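Local structure of putative Glycerophosphoryl diester phosphodiesterase (3L12) at residues A[239-253]-A[264-276]. The protein belongs to the glycerophosphoryl diester phosphodiesterase family and is a TIM-barrel protein that carries a bound magnesium ion. Residues are numbered along the deposited sequence; the frame is centred on the assembly and turned at random.
Sequences QAVASAGGQLWCPYF and AHDLGLIVLTWTV
Gln239, its chain bent at chi2, lays its amide across Leu267, NE2 lying 3.5 Å from Leu267 CD2. A turn further along the helix, Ala242 faces Leu267 CB, while Leu269 CD1 fits between Ala242 and Val241 CG1. Helices 237-244 and 258-266 both close in Schellman motifs, at Gly245 and Gly268, and the chain then turns into its strand. Gln247 O takes the N-H of Ile270 almost straight on (172° at the hydrogen), and a water that also donates to Gly268 O gives it a second bond. Leu248 runs beside Ile270 and points the same way, its CD2 reaching Leu272 CD1 at 3.5 Å. Strands 248-251 and 270-273 are parallel neighbours in the TIM barrel, connected by helix 258-266 as a beta-alpha-beta crossover, with strands 205-209 and 292-295 flanking the pair. Trp249 N donates to Ile270 O, and Trp249 O accepts from Leu272 N. On the other face of the sheet from Leu248, the Trp249 indole meets Ala264 CB at CE3 (3.8 Å), Pro251 CG sits over one ring face, and NE1 is hydrogen-bonded to Ser209 OG. Past Leu272, whose buried O has no partner in the model, side chains supply two bonds before the backbones meet again. Trp274 holds CG between its backbone N and carbonyl carbon (chi1 61°), which turns the indole toward the 248-253 backbone, its face on Tyr252; NE1 reaches Cys250 O at 2.8 Å from above the carbonyl plane. Pro251 O accepts the Thr273 hydroxyl, OG1 to O 2.8 Å. Tyr252 lies over the indole, CA above the five-membered ring and the phenol turning its edge to the six-membered ring in a T-shaped pair (planes at 61°). Phe253 N donates to Trp274 O at 2.9 Å, and its CB packs on Val276 CG2.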
# COMPACT_ATOMS: atom_id res chain seq x y z
N GLN A 239 -29.23 -22.72 2.99
CA GLN A 239 -29.99 -23.77 2.34
C GLN A 239 -30.30 -23.36 0.91
O GLN A 239 -30.15 -24.16 0.01
CB GLN A 239 -31.29 -24.10 3.11
CG GLN A 239 -32.01 -25.32 2.54
CD GLN A 239 -31.13 -26.58 2.51
OE1 GLN A 239 -30.61 -26.95 1.44
NE2 GLN A 239 -30.90 -27.18 3.67
N ALA A 240 -30.71 -22.11 0.69
CA ALA A 240 -31.04 -21.63 -0.64
C ALA A 240 -29.84 -21.76 -1.60
O ALA A 240 -29.99 -22.13 -2.77
CB ALA A 240 -31.51 -20.17 -0.58
N VAL A 241 -28.66 -21.41 -1.09
CA VAL A 241 -27.43 -21.49 -1.88
C VAL A 241 -27.03 -22.95 -2.17
O VAL A 241 -26.74 -23.29 -3.31
CB VAL A 241 -26.28 -20.72 -1.18
CG1 VAL A 241 -24.96 -20.99 -1.85
CG2 VAL A 241 -26.59 -19.24 -1.18
N ALA A 242 -27.06 -23.82 -1.15
CA ALA A 242 -26.75 -25.24 -1.37
C ALA A 242 -27.74 -25.82 -2.38
O ALA A 242 -27.35 -26.53 -3.32
CB ALA A 242 -26.81 -26.04 -0.05
N SER A 243 -29.03 -25.51 -2.20
CA SER A 243 -30.07 -26.01 -3.14
C SER A 243 -29.89 -25.51 -4.57
O SER A 243 -30.18 -26.26 -5.51
CB SER A 243 -31.48 -25.67 -2.64
OG SER A 243 -31.78 -26.43 -1.48
N ALA A 244 -29.41 -24.27 -4.74
CA ALA A 244 -29.14 -23.69 -6.06
C ALA A 244 -27.93 -24.34 -6.75
O ALA A 244 -27.79 -24.22 -7.97
CB ALA A 244 -28.95 -22.21 -5.97
N GLY A 245 -27.08 -25.02 -5.98
CA GLY A 245 -25.89 -25.70 -6.49
C GLY A 245 -24.60 -24.93 -6.27
O GLY A 245 -23.59 -25.19 -6.93
N GLY A 246 -24.62 -23.94 -5.39
CA GLY A 246 -23.40 -23.15 -5.11
C GLY A 246 -22.42 -23.87 -4.19
O GLY A 246 -22.82 -24.75 -3.39
N GLN A 247 -21.15 -23.46 -4.30
CA GLN A 247 -20.08 -23.95 -3.44
C GLN A 247 -19.74 -22.97 -2.30
O GLN A 247 -19.23 -23.39 -1.27
CB GLN A 247 -18.82 -24.24 -4.23
CG GLN A 247 -18.84 -25.53 -5.03
CD GLN A 247 -19.90 -25.53 -6.11
OE1 GLN A 247 -19.98 -24.61 -6.92
NE2 GLN A 247 -20.74 -26.58 -6.13
N LEU A 248 -20.00 -21.69 -2.52
CA LEU A 248 -19.72 -20.64 -1.50
C LEU A 248 -20.96 -19.78 -1.26
O LEU A 248 -21.75 -19.50 -2.18
CB LEU A 248 -18.60 -19.72 -1.96
CG LEU A 248 -17.19 -20.23 -2.23
CD1 LEU A 248 -17.17 -20.79 -3.61
CD2 LEU A 248 -16.14 -19.07 -2.07
N TRP A 249 -21.10 -19.35 -0.01
CA TRP A 249 -22.11 -18.39 0.39
C TRP A 249 -21.34 -17.22 0.91
O TRP A 249 -20.48 -17.39 1.78
CB TRP A 249 -23.01 -18.95 1.49
CG TRP A 249 -23.97 -17.92 2.06
CD1 TRP A 249 -24.67 -16.98 1.38
CD2 TRP A 249 -24.34 -17.78 3.44
NE1 TRP A 249 -25.44 -16.21 2.28
CE2 TRP A 249 -25.24 -16.69 3.54
CE3 TRP A 249 -23.94 -18.44 4.61
CZ2 TRP A 249 -25.78 -16.27 4.75
CZ3 TRP A 249 -24.46 -18.02 5.81
CH2 TRP A 249 -25.36 -16.93 5.87
N CYS A 250 -21.62 -16.03 0.39
CA CYS A 250 -20.87 -14.82 0.74
C CYS A 250 -21.78 -13.74 1.24
O CYS A 250 -22.16 -12.83 0.54
CB CYS A 250 -20.03 -14.28 -0.42
SG CYS A 250 -18.74 -15.48 -0.93
N PRO A 251 -22.16 -13.85 2.52
CA PRO A 251 -23.01 -12.84 3.12
C PRO A 251 -22.31 -11.60 3.62
O PRO A 251 -21.13 -11.65 4.08
CB PRO A 251 -23.57 -13.55 4.33
CG PRO A 251 -22.45 -14.47 4.75
CD PRO A 251 -21.80 -14.92 3.46
N TYR A 252 -23.01 -10.48 3.53
CA TYR A 252 -22.53 -9.24 4.08
C TYR A 252 -22.32 -9.45 5.60
O TYR A 252 -23.09 -10.15 6.25
CB TYR A 252 -23.55 -8.15 3.85
CG TYR A 252 -23.11 -6.79 4.34
CD1 TYR A 252 -22.05 -6.14 3.75
CD2 TYR A 252 -23.84 -6.13 5.33
CE1 TYR A 252 -21.66 -4.87 4.17
CE2 TYR A 252 -23.46 -4.86 5.75
CZ TYR A 252 -22.37 -4.26 5.17
OH TYR A 252 -21.98 -3.00 5.59
N PHE A 253 -21.26 -8.86 6.12
CA PHE A 253 -20.85 -9.22 7.50
C PHE A 253 -21.88 -8.92 8.59
O PHE A 253 -21.91 -9.63 9.58
CB PHE A 253 -19.47 -8.64 7.85
CG PHE A 253 -19.48 -7.18 8.18
CD1 PHE A 253 -19.43 -6.25 7.19
CD2 PHE A 253 -19.50 -6.75 9.49
CE1 PHE A 253 -19.41 -4.89 7.45
CE2 PHE A 253 -19.52 -5.38 9.74
CZ PHE A 253 -19.45 -4.47 8.73
N ALA A 264 -24.15 -23.38 7.31
CA ALA A 264 -23.53 -23.39 5.98
C ALA A 264 -22.43 -24.46 5.91
O ALA A 264 -22.36 -25.17 4.94
CB ALA A 264 -22.99 -21.98 5.62
N HIS A 265 -21.57 -24.57 6.91
CA HIS A 265 -20.53 -25.60 6.92
C HIS A 265 -21.10 -27.02 6.94
O HIS A 265 -20.57 -27.92 6.28
CB HIS A 265 -19.60 -25.45 8.11
CG HIS A 265 -18.67 -24.30 7.94
ND1 HIS A 265 -18.09 -23.64 9.01
CD2 HIS A 265 -18.26 -23.65 6.82
CE1 HIS A 265 -17.30 -22.69 8.54
NE2 HIS A 265 -17.43 -22.64 7.22
N ASP A 266 -22.15 -27.20 7.71
CA ASP A 266 -22.88 -28.46 7.74
C ASP A 266 -23.42 -28.84 6.34
O ASP A 266 -23.49 -30.02 6.01
CB ASP A 266 -24.06 -28.36 8.70
CG ASP A 266 -23.67 -28.44 10.18
OD1 ASP A 266 -22.57 -28.95 10.55
OD2 ASP A 266 -24.51 -27.99 10.99
N LEU A 267 -23.82 -27.85 5.55
CA LEU A 267 -24.30 -28.07 4.17
C LEU A 267 -23.15 -28.22 3.17
O LEU A 267 -23.39 -28.37 1.99
CB LEU A 267 -25.23 -26.94 3.75
CG LEU A 267 -26.59 -26.86 4.44
CD1 LEU A 267 -27.28 -25.53 4.27
CD2 LEU A 267 -27.51 -28.01 3.93
N GLY A 268 -21.91 -28.17 3.65
CA GLY A 268 -20.72 -28.31 2.81
C GLY A 268 -20.26 -27.04 2.10
O GLY A 268 -19.45 -27.13 1.17
N LEU A 269 -20.76 -25.88 2.51
CA LEU A 269 -20.42 -24.61 1.82
C LEU A 269 -19.24 -23.95 2.47
O LEU A 269 -18.95 -24.18 3.66
CB LEU A 269 -21.60 -23.65 1.88
CG LEU A 269 -22.93 -24.09 1.30
CD1 LEU A 269 -24.11 -23.17 1.67
CD2 LEU A 269 -22.80 -24.25 -0.24
N ILE A 270 -18.53 -23.14 1.67
CA ILE A 270 -17.46 -22.26 2.16
C ILE A 270 -18.14 -20.91 2.40
O ILE A 270 -19.00 -20.54 1.61
CB ILE A 270 -16.31 -22.21 1.16
CG1 ILE A 270 -15.53 -23.53 1.18
CG2 ILE A 270 -15.37 -21.00 1.45
CD1 ILE A 270 -14.41 -23.66 0.08
N VAL A 271 -17.77 -20.17 3.47
CA VAL A 271 -18.38 -18.92 3.80
C VAL A 271 -17.31 -17.83 3.79
O VAL A 271 -16.33 -17.90 4.56
CB VAL A 271 -19.08 -18.96 5.16
CG1 VAL A 271 -19.78 -17.65 5.45
CG2 VAL A 271 -20.06 -20.18 5.21
N LEU A 272 -17.48 -16.86 2.91
CA LEU A 272 -16.56 -15.71 2.81
C LEU A 272 -17.42 -14.50 3.12
O LEU A 272 -18.42 -14.24 2.41
CB LEU A 272 -15.95 -15.59 1.44
CG LEU A 272 -15.22 -16.78 0.83
CD1 LEU A 272 -14.64 -16.29 -0.50
CD2 LEU A 272 -14.11 -17.31 1.74
N THR A 273 -17.07 -13.73 4.14
CA THR A 273 -17.86 -12.55 4.44
C THR A 273 -17.14 -11.27 3.96
O THR A 273 -15.89 -11.25 3.78
CB THR A 273 -18.23 -12.52 5.92
OG1 THR A 273 -19.23 -11.51 6.11
CG2 THR A 273 -16.96 -12.33 6.78
N TRP A 274 -17.93 -10.21 3.73
CA TRP A 274 -17.48 -8.98 3.08
C TRP A 274 -18.30 -7.79 3.54
O TRP A 274 -19.36 -8.04 4.16
CB TRP A 274 -17.66 -9.08 1.53
CG TRP A 274 -19.09 -9.28 1.15
CD1 TRP A 274 -19.75 -10.46 1.10
CD2 TRP A 274 -20.03 -8.26 0.82
NE1 TRP A 274 -21.08 -10.23 0.80
CE2 TRP A 274 -21.28 -8.90 0.62
CE3 TRP A 274 -19.96 -6.86 0.71
CZ2 TRP A 274 -22.42 -8.21 0.25
CZ3 TRP A 274 -21.12 -6.17 0.36
CH2 TRP A 274 -22.33 -6.86 0.15
N THR A 275 -17.81 -6.54 3.45
CA THR A 275 -16.44 -6.09 3.21
C THR A 275 -16.06 -5.60 4.62
O THR A 275 -16.67 -4.66 5.15
CB THR A 275 -16.33 -5.01 2.18
OG1 THR A 275 -16.66 -5.55 0.90
CG2 THR A 275 -14.95 -4.45 2.16
N VAL A 276 -15.11 -6.28 5.24
CA VAL A 276 -14.91 -6.11 6.69
C VAL A 276 -13.67 -5.29 6.90
O VAL A 276 -12.55 -5.75 6.60
CB VAL A 276 -14.88 -7.50 7.44
CG1 VAL A 276 -15.09 -7.32 8.92
CG2 VAL A 276 -15.91 -8.57 6.86
O HOH W 1 -18.28 -25.90 -0.92